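Local coordinates for protein ornithine carbamoyltransferase (Giardia intestinalis, PDB 3GRF) that probably catalyses the reversible transfer of a carbamoyl group between carbamoyl phosphate and ornithine, yielding or consuming citrulline, in the arginine degradation pathway, at residues K146-A151 with K300-D305; I162-C167 with Y176-G181; N172-D177 with Y239-M244; D227-C232 with M270-K275; S277-C282 with E289-S294. One frame throughout, in Å; residues are numbered along the deposited sequence.

Contact 1 of 5, residues K146-A151 with K300-D305; sequences KEKFTA and KSVCYD
K148 meets V302 with its carbon chain and D305 with its amine. The charged part is a salt bridge. K148 NZ donates a hydrogen bond of 3.0 Å to D305 OD1. It reaches that oxygen on the anti side, 19° out of the carboxylate plane, and the two side chains run nearly perpendicular. The other oxygen, D305 OD2, is in a salt bridge with R99 of the second subunit. One carboxylate thus joins K148 to the subunit interface.

The apolar part is small. The lysine methylenes run alongside the valine, pointing the other way, and K148 CD comes to 3.8 Å from V302 CG1. The lysine chain is bent at CB-CG (chi2 -63°). This bend carries the methylenes along the valine before the amine reaches the aspartate.

Local side-chain and backbone bonds shape the second segment. V302 is the N-cap residue of helix 303-322. Just before it, S301 OG accepts from C303 N at 3.3 Å in an ST turn.

This is a surface contact between the end of helix 135-151 and the start of helix 303-322. E147 adds bonds to N309 on the latter helix and to K32 of helix 18-33, while V302 also packs on I278 and M280 of strand 278-281.

Contact 2 of 5, residues I162-C167 with Y176-G181; sequences IKFAYC and YDLMRG
Y166 on the strand and L178 on the helix have the closest pair of CA atoms, 8.1 Å apart. Strand 164-167 is extended, and helix 173-185 runs back past it in roughly the opposite direction. The helix is regular here, with G181 N bonded to D177 O at 2.9 Å. No hydrogen bond crosses between the two segments, so the join is purely apolar.

L178 carries the helix side. Its branch carbon CG lies 3.4 Å from F164 CZ, a tight approach, and the leucine comes in across the end of the ring. F164 extends anti to its backbone N (chi1 177°), which sends the far end of the ring to the leucine. The two leucine methyls straddle the same corner of the ring, with L178 CD2 4.0 Å from F164 CZ. L178 CD2 also comes within 4.4 Å of Y166 CD2, a looser touch. The leucine torsions are unusual. CD1 nearly eclipses CA (chi2 3°), which may reflect the tight fit or an imperfectly placed side chain.

The helix turns a polar side elsewhere. R180 NH1 makes a salt bridge of 2.8 Å with D177 OD1 and R180 reaches E208 as well, while the CB of Y176 lies over one face of the guanidinium.

F164 also touches C189 and V237 on the two neighbouring strands. The strand, the helix and the following strand 188-192 form a beta-alpha-beta unit. Such units build the Rossmann-like Asp/Orn binding domain of carbamoyltransferases.

Contact 3 of 5, residues N172-D177 with Y239-M244; sequences NNVTYD and YTDSWM
N172 and D241 are brought together by two different torsions. N172 stretches out with CG opposite its backbone N (chi1 173°). D241 has CG tucked between its backbone N and carbonyl carbon (chi1 88°). These torsions point the amide and the carboxylate at each other across the gap.

N172 ND2 donates to D241 OD2 at 2.8 Å. The amide and carboxylate planes are nearly coplanar, and OD2 uses its syn lone pair. The bond is bent, with an N-H...O angle of 133°. The amide oxygen serves the helix instead. N172 OD1 accepts from V174 N at 2.7 Å and caps the start of helix 173-185. That donor lies above the carbonyl plane. N172 ND2 also donates to D169 O, so both ends of the amide are engaged.

V174 packs against both residues of the other segment. Its CB lies 3.7 Å from D241 OD1, and its CG1 makes an apolar contact of 4.1 Å with Y239 CE1. The valine lies across the tyrosine, whose hydroxyl bonds to D141 of helix 135-151.

D241 OD2 is also hydrogen-bonded to Y166 OH. Two groups thus grip one oxygen, while the other rests against the valine. The asparagine ties the N-cap of helix 173-185 to the chain around D241, beside the parallel sheet of the Asp/Orn binding domain. The two bonds to OD2 probably restrict rotation of the carboxylate.

Contact 4 of 5, residues D227-C232 with M270-K275; sequences DCKKGC and MAVTSK
M270 O is gripped twice by T273, the residue whose methyl rests on C232. T273 OG1 donates to M270 O at 2.8 Å, in the carbonyl plane and on a lone pair. T273 N donates to the same oxygen at 3.1 Å and closes a type I beta turn. The threonine hydroxyl is also hydrogen-bonded to S277.

With chi1 at 71°, T273 OG1 turns back to the turn and CG2 turns to helix 228-232. T273 CG2 lies 3.4 Å from C232 O and 4.1 Å from C232 CB. V272 points its side chain at the same part of segment 227-232. Its CG2 sits 3.6 Å from K229 O and 4.1 Å from C232 CB. One methyl of each residue therefore meets the K229 to C232 turn. No hydrogen bond crosses between the segments, and the packing is only partly buried.

The short helix is also fastened to strand 164-167 by the C228-C167 disulfide. C232 packs on A165 and C167 of that strand and on V269 of helix 267-270. The turn begins the loop that leads from helix 267-270 to strand 278-281, and T273 touches V238 of strand 237-240.

Contact 5 of 5, residues S277-C282 with E289-S294; sequences SIFMNC and EEQTAS
F279 and Q291 cross at about a right angle, and this crossing carries the contact. The far end of the ring meets the glutamine chain, with F279 CZ 3.4 Å from Q291 CG and 4.0 Å from Q291 CB. The approach is close. The ring and the amide planes are 34° apart, so the two flat groups are tilted against each other. F279 extends with CG opposite its backbone N (chi1 167°), which carries the ring off the strand toward the glutamine. Q291 is bent at CB-CG (chi2 84°). The bend swings its amide back alongside the ring, and Q291 NE2 comes to 4.0 Å from F279 CZ.

N281 and E290 form the second pair. Their side chains are also nearly perpendicular, but here the planes are steeply inclined, 67° apart. The amide of N281 is probably turned over in the model, so its bonding to the glutamate remains unsettled. E290 OE1 has a clear partner in T286 N of the intervening loop.

All four touching residues are buried. Just after Q291, T292 is the N-cap residue of helix 293-296.

Strand 278-281 is the edge strand of the five-stranded parallel sheet within this chain. F279 also packs on V295 and I296 of helix 293-296, whereas the next residue, M280, points to the other side of the strand, toward helix 135-151, touching T144 and I145.

How the contacts relate
Contacts 2, 3 and 5 are buried, contact 4 is partly buried, and contact 1 lies at the surface. Contacts 2 and 3 share helix 173-185 and set it against neighbouring strands of one parallel sheet. Contact 2 does so with apolar groups alone, and contact 3 adds an amide-carboxylate bond at D241. Contact 5 uses the next strand over, 278-281, and touches contact 3 through the backbone bond of T240 N to M280 O. Contact 4 joins contact 2 through a disulfide. Contact 1 differs most: its salt bridge lies beside a subunit interface, and its K300 bonds to S277 and F279 of contact 5.

Contact 1 of 5, residues K146-A151 with K300-D305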
# COMPACT_ATOMS: atom_id res chain seq x y z
N LYS A 146 20.17 11.43 -22.82
CA LYS A 146 19.99 10.96 -24.22
C LYS A 146 18.75 11.50 -24.89
O LYS A 146 18.76 11.82 -26.09
CB LYS A 146 19.95 9.42 -24.32
CG LYS A 146 19.48 8.96 -25.75
CD LYS A 146 19.88 7.50 -25.99
CE LYS A 146 19.66 7.11 -27.44
NZ LYS A 146 19.92 5.64 -27.48
N GLU A 147 17.66 11.52 -24.15
CA GLU A 147 16.37 12.06 -24.56
C GLU A 147 16.46 13.51 -24.97
O GLU A 147 16.04 13.87 -26.04
CB GLU A 147 15.41 11.98 -23.38
CG GLU A 147 13.98 12.20 -23.78
CD GLU A 147 13.04 12.10 -22.61
OE1 GLU A 147 13.37 12.63 -21.53
OE2 GLU A 147 11.96 11.51 -22.76
N LYS A 148 16.96 14.35 -24.08
CA LYS A 148 17.09 15.78 -24.37
C LYS A 148 17.95 16.08 -25.60
O LYS A 148 17.49 16.76 -26.51
CB LYS A 148 17.62 16.55 -23.14
CG LYS A 148 16.65 16.55 -22.01
CD LYS A 148 15.34 17.26 -22.41
CE LYS A 148 14.16 16.75 -21.56
NZ LYS A 148 12.85 17.38 -21.95
N PHE A 149 19.18 15.56 -25.62
CA PHE A 149 20.10 15.84 -26.72
C PHE A 149 19.66 15.26 -28.05
O PHE A 149 19.88 15.87 -29.09
CB PHE A 149 21.51 15.42 -26.32
CG PHE A 149 22.14 16.37 -25.34
CD1 PHE A 149 22.40 15.97 -24.05
CD2 PHE A 149 22.45 17.68 -25.71
CE1 PHE A 149 23.00 16.86 -23.12
CE2 PHE A 149 23.03 18.57 -24.81
CZ PHE A 149 23.32 18.16 -23.50
N THR A 150 19.00 14.10 -28.03
CA THR A 150 18.47 13.48 -29.25
C THR A 150 17.39 14.33 -29.92
O THR A 150 17.31 14.39 -31.15
CB THR A 150 17.94 12.06 -28.98
OG1 THR A 150 19.04 11.19 -28.73
CG2 THR A 150 17.15 11.52 -30.15
N ALA A 151 16.56 15.00 -29.11
CA ALA A 151 15.45 15.79 -29.65
C ALA A 151 15.93 17.12 -30.26
O ALA A 151 15.38 17.60 -31.26
CB ALA A 151 14.39 16.02 -28.57
N LYS A 300 17.59 26.33 -19.17
CA LYS A 300 18.49 25.15 -19.31
C LYS A 300 18.08 23.97 -18.42
O LYS A 300 18.52 22.84 -18.65
CB LYS A 300 19.96 25.55 -19.07
CG LYS A 300 20.58 26.41 -20.20
CD LYS A 300 22.04 26.65 -19.92
CE LYS A 300 22.73 27.37 -21.06
NZ LYS A 300 22.88 26.53 -22.31
N SER A 301 17.18 24.22 -17.47
CA SER A 301 16.74 23.26 -16.47
C SER A 301 15.88 22.18 -17.03
O SER A 301 14.81 22.44 -17.61
CB SER A 301 15.98 23.91 -15.34
OG SER A 301 15.61 22.89 -14.41
N VAL A 302 16.34 20.95 -16.87
CA VAL A 302 15.48 19.79 -17.17
C VAL A 302 14.98 19.04 -15.92
O VAL A 302 14.51 17.91 -16.02
CB VAL A 302 16.13 18.83 -18.21
CG1 VAL A 302 16.39 19.56 -19.51
CG2 VAL A 302 17.45 18.29 -17.70
N CYS A 303 15.02 19.68 -14.74
CA CYS A 303 14.79 18.95 -13.49
C CYS A 303 13.48 18.17 -13.37
O CYS A 303 13.47 17.05 -12.83
CB CYS A 303 14.98 19.85 -12.27
SG CYS A 303 16.66 20.43 -12.18
N TYR A 304 12.37 18.76 -13.79
CA TYR A 304 11.09 18.12 -13.56
C TYR A 304 10.87 16.94 -14.53
O TYR A 304 10.26 15.95 -14.16
CB TYR A 304 9.93 19.09 -13.78
CG TYR A 304 9.69 20.20 -12.78
CD1 TYR A 304 9.13 21.39 -13.21
CD2 TYR A 304 10.01 20.07 -11.44
CE1 TYR A 304 8.85 22.41 -12.35
CE2 TYR A 304 9.75 21.12 -10.55
CZ TYR A 304 9.18 22.29 -11.02
OH TYR A 304 8.88 23.34 -10.20
N ASP A 305 11.26 17.11 -15.79
CA ASP A 305 11.17 16.01 -16.77
C ASP A 305 12.12 14.89 -16.38
O ASP A 305 11.83 13.71 -16.57
CB ASP A 305 11.56 16.51 -18.16
CG ASP A 305 10.40 17.22 -18.89
OD1 ASP A 305 10.68 17.81 -19.95
OD2 ASP A 305 9.24 17.20 -18.41

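Contact 2 of 5, residues I162-C167 with Y176-G181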
# COMPACT_ATOMS: atom_id res chain seq x y z
N ILE A 162 29.11 14.21 -25.10
CA ILE A 162 28.45 15.02 -24.08
C ILE A 162 29.41 15.17 -22.92
O ILE A 162 29.69 14.18 -22.24
CB ILE A 162 27.12 14.41 -23.55
CG1 ILE A 162 26.17 14.08 -24.68
CG2 ILE A 162 26.37 15.43 -22.67
CD1 ILE A 162 26.03 15.23 -25.67
N LYS A 163 29.92 16.38 -22.72
CA LYS A 163 30.81 16.64 -21.57
C LYS A 163 29.91 16.90 -20.35
O LYS A 163 28.98 17.68 -20.45
CB LYS A 163 31.71 17.85 -21.83
CG LYS A 163 32.76 17.69 -22.95
CD LYS A 163 32.31 18.43 -24.21
CE LYS A 163 33.47 18.92 -25.04
NZ LYS A 163 33.64 20.39 -24.75
N PHE A 164 30.20 16.23 -19.22
CA PHE A 164 29.31 16.24 -18.05
C PHE A 164 30.08 16.91 -16.88
O PHE A 164 31.27 16.66 -16.69
CB PHE A 164 28.88 14.82 -17.71
CG PHE A 164 28.01 14.72 -16.46
CD1 PHE A 164 26.63 14.71 -16.55
CD2 PHE A 164 28.60 14.64 -15.18
CE1 PHE A 164 25.85 14.63 -15.41
CE2 PHE A 164 27.84 14.55 -14.07
CZ PHE A 164 26.47 14.57 -14.16
N ALA A 165 29.43 17.79 -16.13
CA ALA A 165 30.06 18.25 -14.86
C ALA A 165 29.15 18.15 -13.63
O ALA A 165 27.99 18.49 -13.73
CB ALA A 165 30.59 19.69 -15.01
N TYR A 166 29.71 17.68 -12.50
CA TYR A 166 29.00 17.60 -11.24
C TYR A 166 29.59 18.74 -10.40
O TYR A 166 30.81 18.90 -10.38
CB TYR A 166 29.19 16.26 -10.49
CG TYR A 166 28.48 16.37 -9.16
CD1 TYR A 166 29.16 16.83 -8.00
CD2 TYR A 166 27.13 16.13 -9.08
CE1 TYR A 166 28.45 17.03 -6.81
CE2 TYR A 166 26.42 16.32 -7.90
CZ TYR A 166 27.09 16.79 -6.77
OH TYR A 166 26.41 16.98 -5.61
N CYS A 167 28.74 19.57 -9.79
CA CYS A 167 29.22 20.70 -8.96
C CYS A 167 28.73 20.50 -7.55
O CYS A 167 27.59 20.13 -7.37
CB CYS A 167 28.77 22.08 -9.48
SG CYS A 167 29.77 22.72 -10.82
N TYR A 176 29.34 9.75 -6.75
CA TYR A 176 29.92 8.41 -6.98
C TYR A 176 29.25 7.70 -8.12
O TYR A 176 29.91 7.21 -9.03
CB TYR A 176 29.82 7.54 -5.74
CG TYR A 176 30.61 8.09 -4.55
CD1 TYR A 176 30.51 7.50 -3.31
CD2 TYR A 176 31.42 9.23 -4.69
CE1 TYR A 176 31.22 8.01 -2.19
CE2 TYR A 176 32.16 9.76 -3.58
CZ TYR A 176 32.05 9.14 -2.35
OH TYR A 176 32.75 9.66 -1.27
N ASP A 177 27.94 7.61 -8.07
CA ASP A 177 27.25 6.82 -9.10
C ASP A 177 27.22 7.53 -10.47
O ASP A 177 27.20 6.86 -11.51
CB ASP A 177 25.84 6.41 -8.60
CG ASP A 177 25.59 4.90 -8.63
OD1 ASP A 177 26.50 4.10 -8.92
OD2 ASP A 177 24.45 4.52 -8.37
N LEU A 178 27.25 8.89 -10.51
CA LEU A 178 27.33 9.67 -11.80
C LEU A 178 28.71 9.42 -12.43
O LEU A 178 28.79 9.18 -13.63
CB LEU A 178 27.14 11.18 -11.54
CG LEU A 178 25.88 11.94 -12.04
CD1 LEU A 178 24.89 11.00 -12.73
CD2 LEU A 178 25.19 12.66 -10.87
N MET A 179 29.76 9.48 -11.61
CA MET A 179 31.11 9.19 -12.10
C MET A 179 31.16 7.80 -12.72
O MET A 179 31.72 7.63 -13.81
CB MET A 179 32.11 9.28 -10.95
CG MET A 179 32.30 10.71 -10.38
SD MET A 179 33.10 10.65 -8.74
CE MET A 179 34.69 9.96 -9.13
N ARG A 180 30.58 6.81 -12.03
CA ARG A 180 30.49 5.44 -12.59
C ARG A 180 29.70 5.37 -13.91
O ARG A 180 30.10 4.64 -14.81
CB ARG A 180 29.90 4.44 -11.58
CG ARG A 180 30.73 4.14 -10.29
CD ARG A 180 29.87 3.41 -9.24
NE ARG A 180 30.42 3.48 -7.86
CZ ARG A 180 29.73 3.82 -6.77
NH1 ARG A 180 28.46 4.18 -6.86
NH2 ARG A 180 30.32 3.85 -5.57
N GLY A 181 28.56 6.07 -13.99
CA GLY A 181 27.74 6.05 -15.22
C GLY A 181 28.54 6.63 -16.39
O GLY A 181 28.58 6.06 -17.46

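Contact 3 of 5, residues N172-D177 with Y239-M244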
# COMPACT_ATOMS: atom_id res chain seq x y z
N ASN A 172 29.84 11.93 -2.05
CA ASN A 172 28.43 11.92 -2.17
C ASN A 172 28.04 10.72 -3.00
O ASN A 172 28.57 10.53 -4.09
CB ASN A 172 28.01 13.25 -2.82
CG ASN A 172 26.54 13.33 -3.17
OD1 ASN A 172 25.81 12.35 -3.26
ND2 ASN A 172 26.13 14.54 -3.51
N ASN A 173 27.14 9.93 -2.53
CA ASN A 173 26.71 8.72 -3.21
C ASN A 173 26.17 8.96 -4.62
O ASN A 173 26.29 8.10 -5.50
CB ASN A 173 25.69 7.99 -2.33
CG ASN A 173 24.34 8.67 -2.32
OD1 ASN A 173 24.19 9.78 -1.82
ND2 ASN A 173 23.34 7.98 -2.87
N VAL A 174 25.54 10.12 -4.80
CA VAL A 174 25.00 10.52 -6.11
C VAL A 174 26.15 10.84 -7.07
O VAL A 174 26.14 10.40 -8.21
CB VAL A 174 23.89 11.65 -5.98
CG1 VAL A 174 23.78 12.53 -7.24
CG2 VAL A 174 22.49 11.02 -5.67
N THR A 175 27.16 11.60 -6.62
CA THR A 175 28.37 11.92 -7.38
C THR A 175 29.14 10.64 -7.73
O THR A 175 29.50 10.47 -8.89
CB THR A 175 29.29 12.86 -6.60
OG1 THR A 175 28.50 13.89 -6.00
CG2 THR A 175 30.34 13.49 -7.51
N TYR A 176 29.34 9.75 -6.75
CA TYR A 176 29.92 8.41 -6.98
C TYR A 176 29.25 7.70 -8.12
O TYR A 176 29.91 7.21 -9.03
CB TYR A 176 29.82 7.54 -5.74
CG TYR A 176 30.61 8.09 -4.55
CD1 TYR A 176 30.51 7.50 -3.31
CD2 TYR A 176 31.42 9.23 -4.69
CE1 TYR A 176 31.22 8.01 -2.19
CE2 TYR A 176 32.16 9.76 -3.58
CZ TYR A 176 32.05 9.14 -2.35
OH TYR A 176 32.75 9.66 -1.27
N ASP A 177 27.94 7.61 -8.07
CA ASP A 177 27.25 6.82 -9.10
C ASP A 177 27.22 7.53 -10.47
O ASP A 177 27.20 6.86 -11.51
CB ASP A 177 25.84 6.41 -8.60
CG ASP A 177 25.59 4.90 -8.63
OD1 ASP A 177 26.50 4.10 -8.92
OD2 ASP A 177 24.45 4.52 -8.37
N TYR A 239 25.30 19.42 -13.32
CA TYR A 239 24.42 18.67 -12.47
C TYR A 239 24.86 19.04 -11.08
O TYR A 239 26.06 19.17 -10.82
CB TYR A 239 24.63 17.18 -12.78
CG TYR A 239 23.68 16.17 -12.17
CD1 TYR A 239 23.52 16.05 -10.79
CD2 TYR A 239 23.02 15.30 -12.97
CE1 TYR A 239 22.70 15.09 -10.24
CE2 TYR A 239 22.22 14.33 -12.45
CZ TYR A 239 22.04 14.25 -11.08
OH TYR A 239 21.23 13.28 -10.58
N THR A 240 23.90 19.28 -10.20
CA THR A 240 24.20 19.50 -8.79
C THR A 240 23.15 18.86 -7.91
O THR A 240 22.13 18.37 -8.40
CB THR A 240 24.38 21.00 -8.47
OG1 THR A 240 24.92 21.13 -7.15
CG2 THR A 240 23.09 21.76 -8.62
N ASP A 241 23.42 18.77 -6.61
CA ASP A 241 22.36 18.27 -5.74
C ASP A 241 22.54 18.76 -4.32
O ASP A 241 23.49 19.48 -4.05
CB ASP A 241 22.17 16.72 -5.88
CG ASP A 241 23.07 15.88 -4.97
OD1 ASP A 241 22.60 14.83 -4.51
OD2 ASP A 241 24.23 16.23 -4.72
N SER A 242 21.61 18.38 -3.46
CA SER A 242 21.41 18.96 -2.16
C SER A 242 22.71 19.03 -1.38
O SER A 242 23.42 18.04 -1.27
CB SER A 242 20.35 18.14 -1.42
OG SER A 242 20.42 18.38 -0.03
N TRP A 243 23.00 20.21 -0.85
CA TRP A 243 24.06 20.43 0.13
C TRP A 243 23.77 19.88 1.54
O TRP A 243 24.70 19.73 2.33
CB TRP A 243 24.32 21.92 0.25
CG TRP A 243 25.02 22.54 -0.92
CD1 TRP A 243 25.51 21.91 -2.03
CD2 TRP A 243 25.32 23.92 -1.07
NE1 TRP A 243 26.11 22.82 -2.86
CE2 TRP A 243 26.00 24.06 -2.30
CE3 TRP A 243 25.08 25.06 -0.29
CZ2 TRP A 243 26.45 25.31 -2.77
CZ3 TRP A 243 25.52 26.30 -0.76
CH2 TRP A 243 26.20 26.41 -1.99
N MET A 244 22.49 19.62 1.85
CA MET A 244 22.06 19.17 3.19
C MET A 244 22.65 17.82 3.58
O MET A 244 22.25 16.78 3.06
CB MET A 244 20.53 19.11 3.31
CG MET A 244 19.97 17.94 4.18
SD MET A 244 19.64 18.25 5.95
CE MET A 244 17.84 18.37 5.96

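Contact 4 of 5, residues D227-C232 with M270-K275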
# COMPACT_ATOMS: atom_id res chain seq x y z
N ASP A 227 37.50 24.56 -8.99
CA ASP A 227 36.92 25.82 -9.44
C ASP A 227 35.81 25.41 -10.40
O ASP A 227 36.11 24.84 -11.47
CB ASP A 227 37.99 26.66 -10.17
CG ASP A 227 37.59 28.14 -10.37
OD1 ASP A 227 37.86 28.97 -9.47
OD2 ASP A 227 37.02 28.48 -11.43
N CYS A 228 34.56 25.54 -9.99
CA CYS A 228 33.42 25.10 -10.78
C CYS A 228 33.33 25.76 -12.17
O CYS A 228 32.92 25.11 -13.13
CB CYS A 228 32.16 25.35 -9.95
SG CYS A 228 30.66 24.58 -10.62
N LYS A 229 33.71 27.03 -12.26
CA LYS A 229 33.67 27.74 -13.56
C LYS A 229 34.67 27.17 -14.55
O LYS A 229 34.38 26.97 -15.75
CB LYS A 229 33.93 29.25 -13.38
CG LYS A 229 32.62 30.01 -13.34
CD LYS A 229 32.73 31.42 -12.79
CE LYS A 229 31.64 31.57 -11.72
NZ LYS A 229 31.72 32.82 -10.91
N LYS A 230 35.87 26.89 -14.02
CA LYS A 230 36.92 26.29 -14.80
C LYS A 230 36.45 24.90 -15.15
O LYS A 230 36.66 24.44 -16.27
CB LYS A 230 38.25 26.26 -14.03
CG LYS A 230 38.73 27.63 -13.56
CD LYS A 230 40.12 27.96 -14.07
CE LYS A 230 40.46 29.47 -13.87
NZ LYS A 230 40.00 30.36 -14.99
N GLY A 231 35.80 24.25 -14.19
CA GLY A 231 35.34 22.88 -14.39
C GLY A 231 34.19 22.76 -15.37
O GLY A 231 34.08 21.75 -16.08
N CYS A 232 33.35 23.79 -15.40
CA CYS A 232 32.15 23.81 -16.23
C CYS A 232 32.36 24.46 -17.62
O CYS A 232 31.43 24.48 -18.45
CB CYS A 232 30.98 24.51 -15.50
SG CYS A 232 30.35 23.59 -14.10
N MET A 270 26.62 28.87 -15.40
CA MET A 270 25.94 28.40 -16.62
C MET A 270 26.38 29.13 -17.91
O MET A 270 26.42 28.53 -19.00
CB MET A 270 24.41 28.43 -16.47
CG MET A 270 23.88 27.50 -15.37
SD MET A 270 24.25 25.73 -15.65
CE MET A 270 22.98 25.36 -16.96
N ALA A 271 26.73 30.42 -17.76
CA ALA A 271 27.29 31.23 -18.85
C ALA A 271 28.61 30.73 -19.43
O ALA A 271 29.01 31.16 -20.49
CB ALA A 271 27.40 32.72 -18.44
N VAL A 272 29.30 29.80 -18.73
CA VAL A 272 30.55 29.31 -19.30
C VAL A 272 30.39 27.98 -20.01
O VAL A 272 31.32 27.47 -20.63
CB VAL A 272 31.68 29.22 -18.26
CG1 VAL A 272 31.96 30.60 -17.66
CG2 VAL A 272 31.35 28.23 -17.16
N THR A 273 29.18 27.40 -19.95
CA THR A 273 28.94 26.09 -20.55
C THR A 273 28.63 26.19 -22.05
O THR A 273 28.59 27.28 -22.62
CB THR A 273 27.87 25.33 -19.80
OG1 THR A 273 26.59 25.93 -20.04
CG2 THR A 273 28.17 25.34 -18.31
N SER A 274 28.43 25.05 -22.70
CA SER A 274 28.10 25.06 -24.12
C SER A 274 26.76 25.74 -24.38
O SER A 274 25.95 25.90 -23.45
CB SER A 274 28.09 23.63 -24.66
OG SER A 274 26.84 23.00 -24.44
N LYS A 275 26.52 26.13 -25.62
CA LYS A 275 25.27 26.74 -25.97
C LYS A 275 24.11 25.74 -25.86
O LYS A 275 22.97 26.13 -25.58
CB LYS A 275 25.35 27.37 -27.37
CG LYS A 275 24.92 28.83 -27.43
CD LYS A 275 26.08 29.80 -27.14
CE LYS A 275 25.76 31.22 -27.62
NZ LYS A 275 25.94 31.39 -29.11

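Contact 5 of 5, residues S277-C282 with E289-S294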
# COMPACT_ATOMS: atom_id res chain seq x y z
N SER A 277 23.97 23.38 -23.55
CA SER A 277 23.99 22.77 -22.22
C SER A 277 22.62 22.61 -21.61
O SER A 277 21.64 23.29 -21.99
CB SER A 277 24.93 23.52 -21.26
OG SER A 277 24.51 24.86 -21.09
N ILE A 278 22.52 21.67 -20.68
CA ILE A 278 21.31 21.54 -19.91
C ILE A 278 21.74 21.52 -18.45
O ILE A 278 22.89 21.24 -18.16
CB ILE A 278 20.45 20.31 -20.31
CG1 ILE A 278 21.14 18.99 -19.97
CG2 ILE A 278 20.05 20.35 -21.83
CD1 ILE A 278 20.28 17.75 -20.30
N PHE A 279 20.81 21.81 -17.55
CA PHE A 279 21.06 21.79 -16.11
C PHE A 279 20.16 20.67 -15.46
O PHE A 279 18.97 20.54 -15.80
CB PHE A 279 20.74 23.17 -15.50
CG PHE A 279 20.67 23.13 -14.04
CD1 PHE A 279 21.87 23.17 -13.29
CD2 PHE A 279 19.45 22.97 -13.39
CE1 PHE A 279 21.82 23.05 -11.88
CE2 PHE A 279 19.39 22.85 -11.97
CZ PHE A 279 20.56 22.88 -11.23
N MET A 280 20.75 19.85 -14.58
CA MET A 280 20.11 18.73 -13.91
C MET A 280 20.32 18.81 -12.40
O MET A 280 21.33 19.35 -11.96
CB MET A 280 20.75 17.45 -14.42
CG MET A 280 20.50 17.26 -15.89
SD MET A 280 21.07 15.67 -16.55
CE MET A 280 19.79 14.52 -16.06
N ASN A 281 19.37 18.27 -11.62
CA ASN A 281 19.47 18.14 -10.13
C ASN A 281 18.46 17.04 -9.79
O ASN A 281 17.25 17.13 -10.14
CB ASN A 281 19.10 19.51 -9.46
CG ASN A 281 19.13 19.50 -7.90
OD1 ASN A 281 19.33 20.53 -7.29
ND2 ASN A 281 18.91 18.35 -7.29
N CYS A 282 18.93 15.97 -9.15
CA CYS A 282 18.08 14.81 -8.90
C CYS A 282 16.93 15.12 -7.93
O CYS A 282 15.97 14.35 -7.84
CB CYS A 282 18.92 13.64 -8.42
SG CYS A 282 19.99 13.99 -6.99
N GLU A 289 20.73 27.30 -2.36
CA GLU A 289 21.90 26.54 -1.91
C GLU A 289 22.69 26.03 -3.10
O GLU A 289 23.50 26.76 -3.65
CB GLU A 289 21.49 25.45 -0.92
CG GLU A 289 20.77 26.07 0.29
CD GLU A 289 20.68 25.18 1.50
OE1 GLU A 289 20.89 23.95 1.35
OE2 GLU A 289 20.41 25.71 2.62
N GLU A 290 22.45 24.80 -3.53
CA GLU A 290 23.28 24.19 -4.59
C GLU A 290 23.12 24.90 -5.94
O GLU A 290 24.02 24.85 -6.79
CB GLU A 290 23.00 22.69 -4.70
CG GLU A 290 21.59 22.33 -5.18
CD GLU A 290 20.55 22.25 -4.08
OE1 GLU A 290 19.38 21.94 -4.39
OE2 GLU A 290 20.87 22.46 -2.89
N GLN A 291 21.98 25.58 -6.11
CA GLN A 291 21.82 26.46 -7.29
C GLN A 291 20.89 27.64 -7.04
O GLN A 291 20.16 27.63 -6.06
CB GLN A 291 21.37 25.66 -8.50
CG GLN A 291 20.62 24.39 -8.13
CD GLN A 291 19.22 24.67 -7.89
OE1 GLN A 291 18.62 24.26 -6.88
NE2 GLN A 291 18.66 25.45 -8.78
N THR A 292 20.96 28.66 -7.89
CA THR A 292 20.04 29.79 -7.84
C THR A 292 18.72 29.43 -8.46
O THR A 292 18.65 28.51 -9.27
CB THR A 292 20.60 31.06 -8.50
OG1 THR A 292 20.78 30.86 -9.91
CG2 THR A 292 21.93 31.48 -7.87
N ALA A 293 17.67 30.16 -8.06
CA ALA A 293 16.34 29.93 -8.56
C ALA A 293 16.31 30.23 -10.08
O ALA A 293 15.65 29.52 -10.84
CB ALA A 293 15.30 30.78 -7.77
N SER A 294 17.11 31.19 -10.52
CA SER A 294 17.24 31.52 -11.94
C SER A 294 17.78 30.38 -12.82
O SER A 294 17.53 30.36 -14.01
CB SER A 294 18.13 32.74 -12.15
OG SER A 294 19.49 32.39 -11.97